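Local atomic coordinates of PKS_KS domain-containing protein (Photorhabdus luminescens subsp. laumondii, PDB entry 6SMO), a protein that probably acts as a beta-ketoacyl-[acyl-carrier-protein] synthase, extending acyl chains by condensation, and binds a polyketone chain in its pocket. Residues I131-G136 with Y162-F167; F99-A104 with T172-K177; L141-K146 with L156-D161; F123-A128 with I212-A217; S72-Q77 with G257-E262. One frame throughout, in Å; residues are numbered along the deposited sequence.

Interaction 1: residues I131-G136 with Y162-F167; sequences IADAAG and YDSFDF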
# COMPACT_ATOMS: atom_id res chain seq x y z
N ILE B 131 2.98 -7.07 -0.47
CA ILE B 131 2.54 -8.20 0.41
C ILE B 131 3.54 -8.47 1.53
O ILE B 131 3.28 -9.37 2.31
CB ILE B 131 2.29 -9.49 -0.40
CG1 ILE B 131 3.58 -10.30 -0.56
CG2 ILE B 131 1.64 -9.20 -1.73
CD1 ILE B 131 3.61 -11.14 -1.80
N ALA B 132 4.66 -7.76 1.56
CA ALA B 132 5.73 -7.93 2.58
C ALA B 132 6.14 -9.41 2.65
O ALA B 132 6.36 -10.00 1.58
CB ALA B 132 5.25 -7.40 3.91
N ASP B 133 6.24 -9.99 3.86
CA ASP B 133 6.69 -11.39 4.08
C ASP B 133 5.46 -12.31 4.12
O ASP B 133 5.27 -12.99 5.15
CB ASP B 133 7.53 -11.49 5.36
CG ASP B 133 8.26 -12.81 5.52
OD1 ASP B 133 8.74 -13.35 4.50
OD2 ASP B 133 8.35 -13.30 6.66
N ALA B 134 4.68 -12.34 3.03
CA ALA B 134 3.49 -13.20 2.87
C ALA B 134 3.90 -14.68 2.84
O ALA B 134 3.13 -15.51 3.35
CB ALA B 134 2.74 -12.82 1.61
N ALA B 135 5.07 -14.98 2.25
CA ALA B 135 5.67 -16.33 2.20
C ALA B 135 5.83 -16.88 3.62
O ALA B 135 5.41 -18.03 3.85
CB ALA B 135 6.99 -16.28 1.47
N GLY B 136 6.40 -16.08 4.52
CA GLY B 136 6.60 -16.41 5.94
C GLY B 136 5.28 -16.59 6.68
O GLY B 136 5.20 -17.49 7.54
N TYR B 162 6.06 -14.04 14.68
CA TYR B 162 5.42 -12.70 14.78
C TYR B 162 6.12 -11.70 13.84
O TYR B 162 5.44 -10.76 13.38
CB TYR B 162 5.45 -12.19 16.22
CG TYR B 162 4.66 -10.93 16.45
CD1 TYR B 162 3.28 -10.97 16.56
CD2 TYR B 162 5.28 -9.70 16.54
CE1 TYR B 162 2.54 -9.81 16.76
CE2 TYR B 162 4.56 -8.53 16.75
CZ TYR B 162 3.18 -8.59 16.86
OH TYR B 162 2.46 -7.45 17.06
N ASP B 163 7.41 -11.91 13.56
CA ASP B 163 8.25 -11.03 12.70
C ASP B 163 7.76 -11.10 11.24
O ASP B 163 7.98 -10.12 10.51
CB ASP B 163 9.73 -11.40 12.81
CG ASP B 163 10.31 -11.24 14.20
OD1 ASP B 163 9.82 -10.38 14.95
OD2 ASP B 163 11.26 -11.99 14.53
N SER B 164 7.14 -12.22 10.84
CA SER B 164 6.62 -12.46 9.47
C SER B 164 5.44 -11.53 9.17
O SER B 164 5.31 -11.08 8.02
CB SER B 164 6.24 -13.90 9.28
OG SER B 164 7.35 -14.76 9.51
N PHE B 165 4.60 -11.25 10.18
CA PHE B 165 3.36 -10.43 10.06
C PHE B 165 3.70 -8.93 10.06
O PHE B 165 2.82 -8.13 9.70
CB PHE B 165 2.37 -10.80 11.16
CG PHE B 165 1.73 -12.15 11.00
CD1 PHE B 165 2.37 -13.30 11.44
CD2 PHE B 165 0.50 -12.28 10.38
CE1 PHE B 165 1.79 -14.55 11.29
CE2 PHE B 165 -0.09 -13.53 10.22
CZ PHE B 165 0.56 -14.66 10.68
N ASP B 166 4.93 -8.57 10.47
CA ASP B 166 5.44 -7.17 10.44
C ASP B 166 5.67 -6.77 8.98
O ASP B 166 6.58 -7.34 8.34
CB ASP B 166 6.71 -7.03 11.29
CG ASP B 166 7.30 -5.63 11.31
OD1 ASP B 166 6.61 -4.68 10.87
OD2 ASP B 166 8.45 -5.49 11.77
N PHE B 167 4.89 -5.81 8.48
CA PHE B 167 4.94 -5.28 7.09
C PHE B 167 6.19 -4.42 6.89
O PHE B 167 6.77 -4.47 5.80
CB PHE B 167 3.67 -4.49 6.76
CG PHE B 167 2.83 -5.07 5.64
CD1 PHE B 167 2.00 -6.16 5.87
CD2 PHE B 167 2.86 -4.52 4.37
CE1 PHE B 167 1.22 -6.68 4.84
CE2 PHE B 167 2.09 -5.04 3.35
CZ PHE B 167 1.27 -6.12 3.59
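A132 sits on the ring of F167. Its CB lies 3.7 Å from the centroid of the F167 ring, only 11° off the ring normal, in a CH-pi contact over one face. F167 CZ reaches the backbone of I131, 3.9 Å from I131 C, approaching obliquely.

The second point of contact is polar. S164 OG gives a weak hydrogen bond to D133 OD2, 3.4 Å long. With CG anti to the backbone N (chi1 -168°), D133 carries its carboxylate to the serine. S164 CB also packs on the backbone of G136, 3.9 Å from G136 C.

D133 is the N-cap residue of helix 134-144, so the contact grips the start of that helix. Further out, R94 makes a long, weak ion pair with D133 OD2. F167 O accepts a hydrogen bond from Y96 OH, and I131 N is hydrogen-bonded to E219 OE1.

I131 lines the pocket of the bound polyketone, and the F167 ring packs against its backbone. Since the bond between S164 and D133 is weak, the join probably rests mainly on the apolar contact of A132 with F167.

Interaction 2: residues F99-A104 with T172-K177; sequences FALDAA and TSVAKK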
# COMPACT_ATOMS: atom_id res chain seq x y z
N PHE B 99 16.45 -9.17 0.58
CA PHE B 99 16.63 -8.35 -0.65
C PHE B 99 16.74 -6.86 -0.28
O PHE B 99 17.50 -6.14 -0.95
CB PHE B 99 15.49 -8.56 -1.65
CG PHE B 99 15.36 -9.95 -2.22
CD1 PHE B 99 16.44 -10.82 -2.27
CD2 PHE B 99 14.15 -10.38 -2.75
CE1 PHE B 99 16.30 -12.09 -2.81
CE2 PHE B 99 14.02 -11.65 -3.29
CZ PHE B 99 15.10 -12.51 -3.32
N ALA B 100 16.00 -6.43 0.75
CA ALA B 100 15.99 -5.04 1.26
C ALA B 100 17.36 -4.69 1.86
O ALA B 100 17.88 -3.61 1.53
CB ALA B 100 14.88 -4.87 2.27
N LEU B 101 17.91 -5.58 2.69
CA LEU B 101 19.22 -5.40 3.37
C LEU B 101 20.36 -5.41 2.34
O LEU B 101 21.31 -4.62 2.51
CB LEU B 101 19.43 -6.49 4.43
CG LEU B 101 19.14 -6.07 5.87
CD1 LEU B 101 17.65 -5.87 6.09
CD2 LEU B 101 19.68 -7.10 6.85
N ASP B 102 20.27 -6.28 1.33
CA ASP B 102 21.31 -6.45 0.27
C ASP B 102 21.34 -5.20 -0.62
O ASP B 102 22.45 -4.68 -0.85
CB ASP B 102 21.05 -7.71 -0.56
CG ASP B 102 21.23 -9.01 0.20
OD1 ASP B 102 21.95 -9.01 1.22
OD2 ASP B 102 20.64 -10.03 -0.23
N ALA B 103 20.17 -4.75 -1.08
CA ALA B 103 20.00 -3.58 -1.98
C ALA B 103 20.44 -2.30 -1.26
O ALA B 103 21.12 -1.47 -1.89
CB ALA B 103 18.57 -3.49 -2.44
N ALA B 104 20.07 -2.15 0.02
CA ALA B 104 20.41 -0.99 0.88
C ALA B 104 21.93 -0.89 1.04
O ALA B 104 22.45 0.24 0.94
CB ALA B 104 19.72 -1.11 2.21
N THR B 172 12.47 -0.78 9.00
CA THR B 172 13.00 -0.63 10.39
C THR B 172 14.40 -1.25 10.49
O THR B 172 15.25 -0.66 11.18
CB THR B 172 12.05 -1.23 11.42
OG1 THR B 172 11.78 -2.58 11.06
CG2 THR B 172 10.74 -0.46 11.53
N SER B 173 14.62 -2.40 9.85
CA SER B 173 15.91 -3.15 9.85
C SER B 173 17.01 -2.29 9.21
O SER B 173 18.13 -2.26 9.77
CB SER B 173 15.78 -4.48 9.15
OG SER B 173 14.88 -5.33 9.85
N VAL B 174 16.70 -1.63 8.09
CA VAL B 174 17.64 -0.75 7.34
C VAL B 174 17.89 0.52 8.16
O VAL B 174 19.06 0.96 8.22
CB VAL B 174 17.10 -0.43 5.93
CG1 VAL B 174 17.88 0.69 5.25
CG2 VAL B 174 17.09 -1.67 5.05
N ALA B 175 16.84 1.10 8.75
CA ALA B 175 16.90 2.30 9.62
C ALA B 175 17.79 2.03 10.83
O ALA B 175 18.54 2.95 11.23
CB ALA B 175 15.50 2.70 10.04
N LYS B 176 17.72 0.82 11.40
CA LYS B 176 18.54 0.36 12.55
C LYS B 176 20.02 0.28 12.14
O LYS B 176 20.87 0.72 12.94
CB LYS B 176 18.06 -1.00 13.06
CG LYS B 176 16.95 -0.95 14.11
CD LYS B 176 17.48 -0.88 15.53
CE LYS B 176 17.94 -2.22 16.06
NZ LYS B 176 18.59 -2.09 17.38
N LYS B 177 20.30 -0.24 10.94
CA LYS B 177 21.67 -0.59 10.47
C LYS B 177 22.51 0.67 10.23
O LYS B 177 23.70 0.66 10.60
CB LYS B 177 21.61 -1.45 9.20
CG LYS B 177 22.91 -2.13 8.82
CD LYS B 177 22.79 -3.07 7.64
CE LYS B 177 24.10 -3.74 7.26
NZ LYS B 177 24.50 -4.76 8.26
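L101 and A104 meet S173 and V174 through aliphatic groups, and no flat group takes part on either side. The one aromatic ring of the two segments, that of F99, is turned elsewhere: it packs on V78, E262 and C264. The contact joins two helices of the N-terminal half of a thiolase fold, 95-111 and 169-178. Their segments run in roughly the same direction, with axes 9.8 Å apart at closest and a crossing angle of -39°.

L101 reaches across with one branch. Its CD1 lies 3.8 Å from S173 CB, while the same CD1 is 4.4 Å from V174 CG2, a looser touch. The serine is met on its carbon. Its OG takes no part in the contact and is hydrogen-bonded to S169 O, one turn back in its own helix. The L101 side is partly exposed, whereas A100, A104 and V174 are buried.

V174 holds the buried side of the interface. CG1 is anti to the backbone N (chi1 168°), and both methyls face A104. CG2 also approaches the backbone of the other helix, 4.1 Å from A100 O. The same valine packs on L214 of strand 212-219, so it is wedged between helix 95-111 and the sheet. On another side of helix 169-178, T172 and A175 touch the neighbouring Ketoacyl_synth_N chain.

A104 CB fits against the fork of the valine, 3.9 Å from V174 CG2 and 4.0 Å from V174 CG1.

Interaction 3: residues L141-K146 with L156-D161; sequences LLRITK and LIKSED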
# COMPACT_ATOMS: atom_id res chain seq x y z
N LEU B 141 1.17 -20.43 8.79
CA LEU B 141 -0.26 -20.84 8.84
C LEU B 141 -0.39 -22.35 8.58
O LEU B 141 -1.19 -23.00 9.29
CB LEU B 141 -1.05 -20.03 7.80
CG LEU B 141 -2.49 -20.45 7.55
CD1 LEU B 141 -3.33 -20.35 8.82
CD2 LEU B 141 -3.11 -19.62 6.44
N LEU B 142 0.34 -22.88 7.59
CA LEU B 142 0.25 -24.30 7.15
C LEU B 142 1.00 -25.21 8.12
O LEU B 142 0.58 -26.38 8.27
CB LEU B 142 0.80 -24.41 5.72
CG LEU B 142 -0.07 -23.79 4.64
CD1 LEU B 142 0.72 -23.62 3.35
CD2 LEU B 142 -1.32 -24.62 4.40
N ARG B 143 2.06 -24.70 8.75
CA ARG B 143 2.87 -25.43 9.77
C ARG B 143 2.01 -25.69 11.01
O ARG B 143 2.00 -26.85 11.49
CB ARG B 143 4.12 -24.62 10.12
CG ARG B 143 5.08 -25.32 11.07
CD ARG B 143 5.75 -24.34 12.01
NE ARG B 143 6.40 -23.24 11.29
CZ ARG B 143 6.85 -22.12 11.85
NH1 ARG B 143 7.42 -21.19 11.10
NH2 ARG B 143 6.72 -21.92 13.15
N ILE B 144 1.32 -24.66 11.51
CA ILE B 144 0.53 -24.70 12.78
C ILE B 144 -0.76 -25.51 12.57
O ILE B 144 -1.32 -25.98 13.59
CB ILE B 144 0.24 -23.28 13.32
CG1 ILE B 144 -0.59 -22.43 12.35
CG2 ILE B 144 1.54 -22.60 13.72
CD1 ILE B 144 -0.88 -21.03 12.83
N THR B 145 -1.23 -25.67 11.33
CA THR B 145 -2.46 -26.43 10.97
C THR B 145 -2.09 -27.80 10.38
O THR B 145 -3.03 -28.55 10.02
CB THR B 145 -3.34 -25.64 9.99
OG1 THR B 145 -2.54 -25.26 8.87
CG2 THR B 145 -3.94 -24.40 10.62
N LYS B 146 -0.79 -28.13 10.30
CA LYS B 146 -0.26 -29.40 9.72
C LYS B 146 -0.78 -29.58 8.29
O LYS B 146 -1.69 -30.41 8.09
CB LYS B 146 -0.62 -30.59 10.62
CG LYS B 146 0.15 -30.68 11.93
CD LYS B 146 -0.02 -32.00 12.65
CE LYS B 146 0.92 -32.18 13.81
NZ LYS B 146 0.52 -31.37 14.98
N LEU B 156 2.29 -24.85 18.59
CA LEU B 156 3.25 -24.90 17.44
C LEU B 156 3.66 -23.48 17.01
O LEU B 156 4.66 -23.37 16.27
CB LEU B 156 2.63 -25.67 16.27
CG LEU B 156 2.64 -27.19 16.39
CD1 LEU B 156 1.86 -27.83 15.25
CD2 LEU B 156 4.06 -27.74 16.42
N ILE B 157 2.93 -22.44 17.43
CA ILE B 157 3.24 -21.02 17.10
C ILE B 157 4.53 -20.63 17.84
O ILE B 157 4.50 -20.56 19.08
CB ILE B 157 2.08 -20.07 17.45
CG1 ILE B 157 0.79 -20.43 16.71
CG2 ILE B 157 2.47 -18.62 17.21
CD1 ILE B 157 -0.46 -19.84 17.32
N LYS B 158 5.61 -20.38 17.09
CA LYS B 158 6.94 -19.99 17.63
C LYS B 158 6.97 -18.49 17.89
O LYS B 158 6.11 -17.77 17.34
CB LYS B 158 8.05 -20.39 16.65
CG LYS B 158 8.37 -21.88 16.61
CD LYS B 158 9.15 -22.37 17.81
CE LYS B 158 9.44 -23.85 17.76
NZ LYS B 158 10.33 -24.27 18.88
N SER B 159 7.93 -18.04 18.71
CA SER B 159 8.18 -16.61 19.05
C SER B 159 8.64 -15.85 17.80
O SER B 159 8.32 -14.65 17.69
CB SER B 159 9.19 -16.50 20.16
OG SER B 159 9.38 -15.15 20.54
N GLU B 160 9.35 -16.52 16.89
CA GLU B 160 9.98 -15.93 15.68
C GLU B 160 8.92 -15.62 14.61
O GLU B 160 9.21 -14.79 13.73
CB GLU B 160 11.04 -16.87 15.11
CG GLU B 160 12.17 -17.21 16.07
CD GLU B 160 13.17 -16.08 16.31
OE1 GLU B 160 12.76 -15.03 16.85
OE2 GLU B 160 14.36 -16.26 15.97
N ASP B 161 7.75 -16.26 14.69
CA ASP B 161 6.67 -16.21 13.65
C ASP B 161 6.05 -14.81 13.58
O ASP B 161 5.55 -14.46 12.49
CB ASP B 161 5.58 -17.25 13.92
CG ASP B 161 6.01 -18.68 13.65
OD1 ASP B 161 6.82 -18.89 12.72
OD2 ASP B 161 5.53 -19.58 14.36
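R143 bends its chain at chi2 and chi3 and brings its guanidinium past K158 CG to the carboxylate of D161. It leaves the last turn of helix 134-144, which closes in a Schellman motif at K146, where phi is positive. The salt bridge thus ties a helix C-terminus to the loop that follows it.

Two nitrogens of the arginine share the acid. R143 NH1 donates to D161 OD1 at 2.9 Å. R143 NH2 makes weaker, more bent bonds to both oxygens, 3.1 Å to D161 OD1 and 2.9 Å to D161 OD2. The two groups are not coplanar; their planes stand 43° apart. NH1 meets OD1 on the syn side of the carboxylate. E139 forms a second salt bridge with R143 NH1, so the two acids, E139 and D161, fix the position of the guanidinium.

Beside the salt bridge the contact is apolar. I144 places CG2 3.8 Å from I157 CG1, and the two side chains cross obliquely. L156 packs its CB on the same methyl and lays CD1 near R143 O. I144 and I157 also touch the neighbouring Ketoacyl_synth_N chain, so this inner part backs onto the subunit interface. At the exposed end, K146 NZ lies 3.8 Å from L156 CD1.

D161 OD2 is also held within its own loop: K158 N donates to it at 2.8 Å, from above the carboxylate plane.

Interaction 4: residues F123-A128 with I212-A217; sequences FGVAIA and IMLAGA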
# COMPACT_ATOMS: atom_id res chain seq x y z
N PHE B 123 18.15 12.06 8.30
CA PHE B 123 18.24 10.84 7.45
C PHE B 123 17.09 9.89 7.80
O PHE B 123 17.03 9.42 8.96
CB PHE B 123 19.60 10.17 7.62
CG PHE B 123 19.72 8.81 6.98
CD1 PHE B 123 19.33 8.60 5.67
CD2 PHE B 123 20.23 7.73 7.70
CE1 PHE B 123 19.44 7.35 5.08
CE2 PHE B 123 20.33 6.48 7.11
CZ PHE B 123 19.94 6.29 5.81
N GLY B 124 16.22 9.60 6.82
CA GLY B 124 15.01 8.77 6.99
C GLY B 124 14.92 7.66 5.95
O GLY B 124 15.58 7.79 4.89
N VAL B 125 14.13 6.63 6.23
CA VAL B 125 13.94 5.43 5.35
C VAL B 125 12.50 5.42 4.83
O VAL B 125 11.61 5.91 5.55
CB VAL B 125 14.28 4.13 6.11
CG1 VAL B 125 14.06 2.89 5.25
CG2 VAL B 125 15.69 4.14 6.66
N ALA B 126 12.29 4.88 3.63
CA ALA B 126 10.97 4.68 2.99
C ALA B 126 11.04 3.48 2.03
O ALA B 126 11.20 3.70 0.81
CB ALA B 126 10.54 5.94 2.28
N ILE B 127 10.95 2.26 2.57
CA ILE B 127 10.96 0.99 1.80
C ILE B 127 9.53 0.45 1.74
O ILE B 127 8.98 0.09 2.80
CB ILE B 127 11.94 -0.03 2.41
CG1 ILE B 127 13.38 0.50 2.40
CG2 ILE B 127 11.83 -1.38 1.71
CD1 ILE B 127 14.34 -0.30 3.25
N ALA B 128 8.95 0.40 0.53
CA ALA B 128 7.55 -0.00 0.26
C ALA B 128 7.48 -1.50 -0.07
O ALA B 128 8.54 -2.10 -0.37
CB ALA B 128 6.99 0.83 -0.86
N ILE B 212 19.26 13.53 3.60
CA ILE B 212 19.42 12.19 2.95
C ILE B 212 18.11 11.41 3.13
O ILE B 212 17.41 11.67 4.12
CB ILE B 212 20.63 11.43 3.54
CG1 ILE B 212 21.84 12.34 3.75
CG2 ILE B 212 20.97 10.22 2.68
CD1 ILE B 212 22.87 11.78 4.71
N MET B 213 17.80 10.50 2.21
CA MET B 213 16.60 9.63 2.28
C MET B 213 16.83 8.34 1.48
O MET B 213 17.06 8.43 0.26
CB MET B 213 15.37 10.36 1.73
CG MET B 213 14.06 9.86 2.32
SD MET B 213 13.73 10.51 3.97
CE MET B 213 12.28 9.56 4.42
N LEU B 214 16.78 7.19 2.16
CA LEU B 214 16.85 5.84 1.53
C LEU B 214 15.43 5.41 1.14
O LEU B 214 14.63 5.12 2.05
CB LEU B 214 17.49 4.86 2.52
CG LEU B 214 17.90 3.51 1.94
CD1 LEU B 214 19.18 3.00 2.60
CD2 LEU B 214 16.79 2.48 2.08
N ALA B 215 15.13 5.38 -0.16
CA ALA B 215 13.79 5.12 -0.72
C ALA B 215 13.85 3.94 -1.70
O ALA B 215 14.94 3.65 -2.21
CB ALA B 215 13.28 6.37 -1.40
N GLY B 216 12.70 3.29 -1.93
CA GLY B 216 12.56 2.17 -2.88
C GLY B 216 11.46 1.20 -2.45
O GLY B 216 10.50 1.65 -1.79
N ALA B 217 11.60 -0.08 -2.83
CA ALA B 217 10.64 -1.16 -2.50
C ALA B 217 11.31 -2.53 -2.63
O ALA B 217 12.20 -2.68 -3.49
CB ALA B 217 9.43 -1.06 -3.40
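F123 and L214 point to the same face of the paired strands, and their CG atoms, both anti to the backbone N (chi1 170° and -168°), bring the F123 ring alongside L214. F123 CE1 lies 4.1 Å from L214 CB, and F123 CD1 packs 3.8 Å from I212 CB. L214 CD2 in turn lies 3.9 Å from I127 CD1. V125 adds CG1 to this row.

M213 works on the other face. Its chain bends at chi2 (79°) and folds back over the neighbouring strand. SD comes to 3.4 Å from G124 O, and CE lies 3.6 Å from G124 C. G124 has no side chain on this face, and the methionine occupies the space above it. A128 and A217 meet there too, CB to CB at 4.0 Å.

The strands are parallel and in register from F123 with I212 to A128 with A217. Four backbone bonds join them, each strand giving two. L214 N bonds to G124 O at 3.0 Å, and A126 N returns to L214 O at 2.8 Å. G216 N to A126 O and A128 N to G216 O complete the set.

Both faces are covered by helices. Helix 169-178 packs A170 on I127 and A175 on V125. Helix 193-206 packs on A128, M213 and A215. Strand 263-271 continues the sheet beyond 212-219, antiparallel to it. In this family, such a mixed sheet with helices on both faces is part of the layered alpha/beta thiolase fold.

Interaction 5: residues S72-Q77 with G257-E262; sequences SGAIGQ and GFVIAE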
# COMPACT_ATOMS: atom_id res chain seq x y z
N SER B 72 0.34 -21.24 -15.36
CA SER B 72 1.61 -20.47 -15.48
C SER B 72 2.81 -21.42 -15.37
O SER B 72 2.75 -22.35 -14.54
CB SER B 72 1.69 -19.38 -14.44
OG SER B 72 2.89 -18.63 -14.57
N GLY B 73 3.86 -21.18 -16.17
CA GLY B 73 5.12 -21.95 -16.16
C GLY B 73 6.33 -21.05 -16.36
O GLY B 73 7.33 -21.54 -16.92
N ALA B 74 6.25 -19.79 -15.92
CA ALA B 74 7.33 -18.78 -16.01
C ALA B 74 7.32 -17.89 -14.76
O ALA B 74 6.22 -17.50 -14.32
CB ALA B 74 7.15 -17.95 -17.26
N ILE B 75 8.50 -17.60 -14.20
CA ILE B 75 8.70 -16.69 -13.03
C ILE B 75 10.00 -15.91 -13.22
O ILE B 75 10.91 -16.41 -13.92
CB ILE B 75 8.70 -17.46 -11.70
CG1 ILE B 75 9.60 -18.70 -11.75
CG2 ILE B 75 7.28 -17.82 -11.28
CD1 ILE B 75 9.99 -19.23 -10.39
N GLY B 76 10.08 -14.72 -12.61
CA GLY B 76 11.32 -13.92 -12.49
C GLY B 76 12.02 -14.19 -11.17
O GLY B 76 11.79 -13.42 -10.22
N GLN B 77 12.82 -15.26 -11.12
CA GLN B 77 13.56 -15.71 -9.92
C GLN B 77 15.00 -15.17 -9.99
O GLN B 77 15.55 -15.12 -11.11
CB GLN B 77 13.54 -17.24 -9.83
CG GLN B 77 13.78 -17.78 -8.43
CD GLN B 77 13.52 -19.26 -8.35
OE1 GLN B 77 13.91 -20.03 -9.22
NE2 GLN B 77 12.86 -19.68 -7.28
N GLY B 257 -1.22 -11.75 -20.01
CA GLY B 257 -0.97 -11.66 -18.56
C GLY B 257 0.48 -11.38 -18.23
O GLY B 257 1.33 -11.52 -19.13
N PHE B 258 0.76 -11.01 -16.97
CA PHE B 258 2.11 -10.66 -16.47
C PHE B 258 2.79 -11.90 -15.88
O PHE B 258 2.11 -12.71 -15.23
CB PHE B 258 2.05 -9.50 -15.46
CG PHE B 258 1.44 -9.82 -14.11
CD1 PHE B 258 2.19 -10.41 -13.11
CD2 PHE B 258 0.12 -9.48 -13.83
CE1 PHE B 258 1.63 -10.68 -11.87
CE2 PHE B 258 -0.44 -9.76 -12.59
CZ PHE B 258 0.32 -10.36 -11.61
N VAL B 259 4.10 -12.05 -16.13
CA VAL B 259 4.98 -13.07 -15.49
C VAL B 259 5.42 -12.51 -14.13
O VAL B 259 6.16 -11.51 -14.13
CB VAL B 259 6.19 -13.41 -16.38
CG1 VAL B 259 7.20 -14.29 -15.66
CG2 VAL B 259 5.77 -14.05 -17.69
N ILE B 260 4.97 -13.13 -13.04
CA ILE B 260 5.29 -12.71 -11.64
C ILE B 260 6.80 -12.90 -11.40
O ILE B 260 7.37 -13.85 -11.97
CB ILE B 260 4.44 -13.46 -10.60
CG1 ILE B 260 4.48 -12.77 -9.24
CG2 ILE B 260 4.84 -14.92 -10.51
CD1 ILE B 260 3.35 -13.16 -8.32
N ALA B 261 7.39 -12.02 -10.59
CA ALA B 261 8.85 -11.98 -10.30
C ALA B 261 9.07 -11.53 -8.85
O ALA B 261 8.10 -11.10 -8.21
CB ALA B 261 9.53 -11.05 -11.27
N GLU B 262 10.32 -11.64 -8.37
CA GLU B 262 10.77 -11.15 -7.05
C GLU B 262 11.95 -10.20 -7.25
O GLU B 262 12.49 -10.16 -8.38
CB GLU B 262 11.14 -12.31 -6.12
CG GLU B 262 12.27 -13.19 -6.65
CD GLU B 262 12.68 -14.32 -5.72
OE1 GLU B 262 13.60 -15.08 -6.10
OE2 GLU B 262 12.10 -14.45 -4.63
O HOH W 1 3.97 -16.03 -14.02
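G76 is the tight point of this contact, pressed against A261 with their CA atoms 3.8 Å apart. Two backbone bonds frame it. G76 N donates to I260 O at 2.9 Å, in the carbonyl plane and on a lone pair. E262 N donates to G76 O at 3.0 Å. A261 CB lies directly against the glycine, 3.6 Å from G76 CA. On one flank, I75 CG2 meets I260 CG2 at 3.9 Å. V259, with CG1 anti to the backbone N (chi1 172°), packs that methyl 3.6 Å from A74 O.

The pairing is a single beta bridge between two loops that run nearly the same way, 14° apart. It lies beside the ketosynthase pocket. F258 stands edge-to-face to F230 and H369, and I260 packs on S226 and F230. F230, H369 and S226 line the site of the bound polyketone. The backbones of V259 and A261 are also hydrogen-bonded to H369.

Away from the bridge the fit loosens. Toward S72 the backbones separate and a water bridges them: it donates to A74 O, accepts from I260 N and bonds to S72 OG. At the partly exposed end, Q77 touches E262 with carbon alone, Q77 CG lying 3.6 Å from E262 OE1. The carboxylate is held from elsewhere: OE2 forms a salt bridge with K95, and OE1 takes a weak bond from V78 N.

In the fold
All five contacts lie in the N-terminal ketosynthase region. Interaction 4 is part of the central sheet. The helix pair of interaction 2 packs on that sheet, centres about 10 Å apart. Strand 123-128 leads through pocket residue I131 into helix 134-144, which interactions 1 and 3 share; their centres are about 13 Å apart. Interaction 3 is nested within interaction 1, and interaction 1 within both 2 and 4. Interaction 5 closes the widest loop and encloses the others. Its centre is about 21 Å from that of interaction 1, yet both lie near the bound polyketone. Interactions 1 to 3 also touch the neighbouring chain.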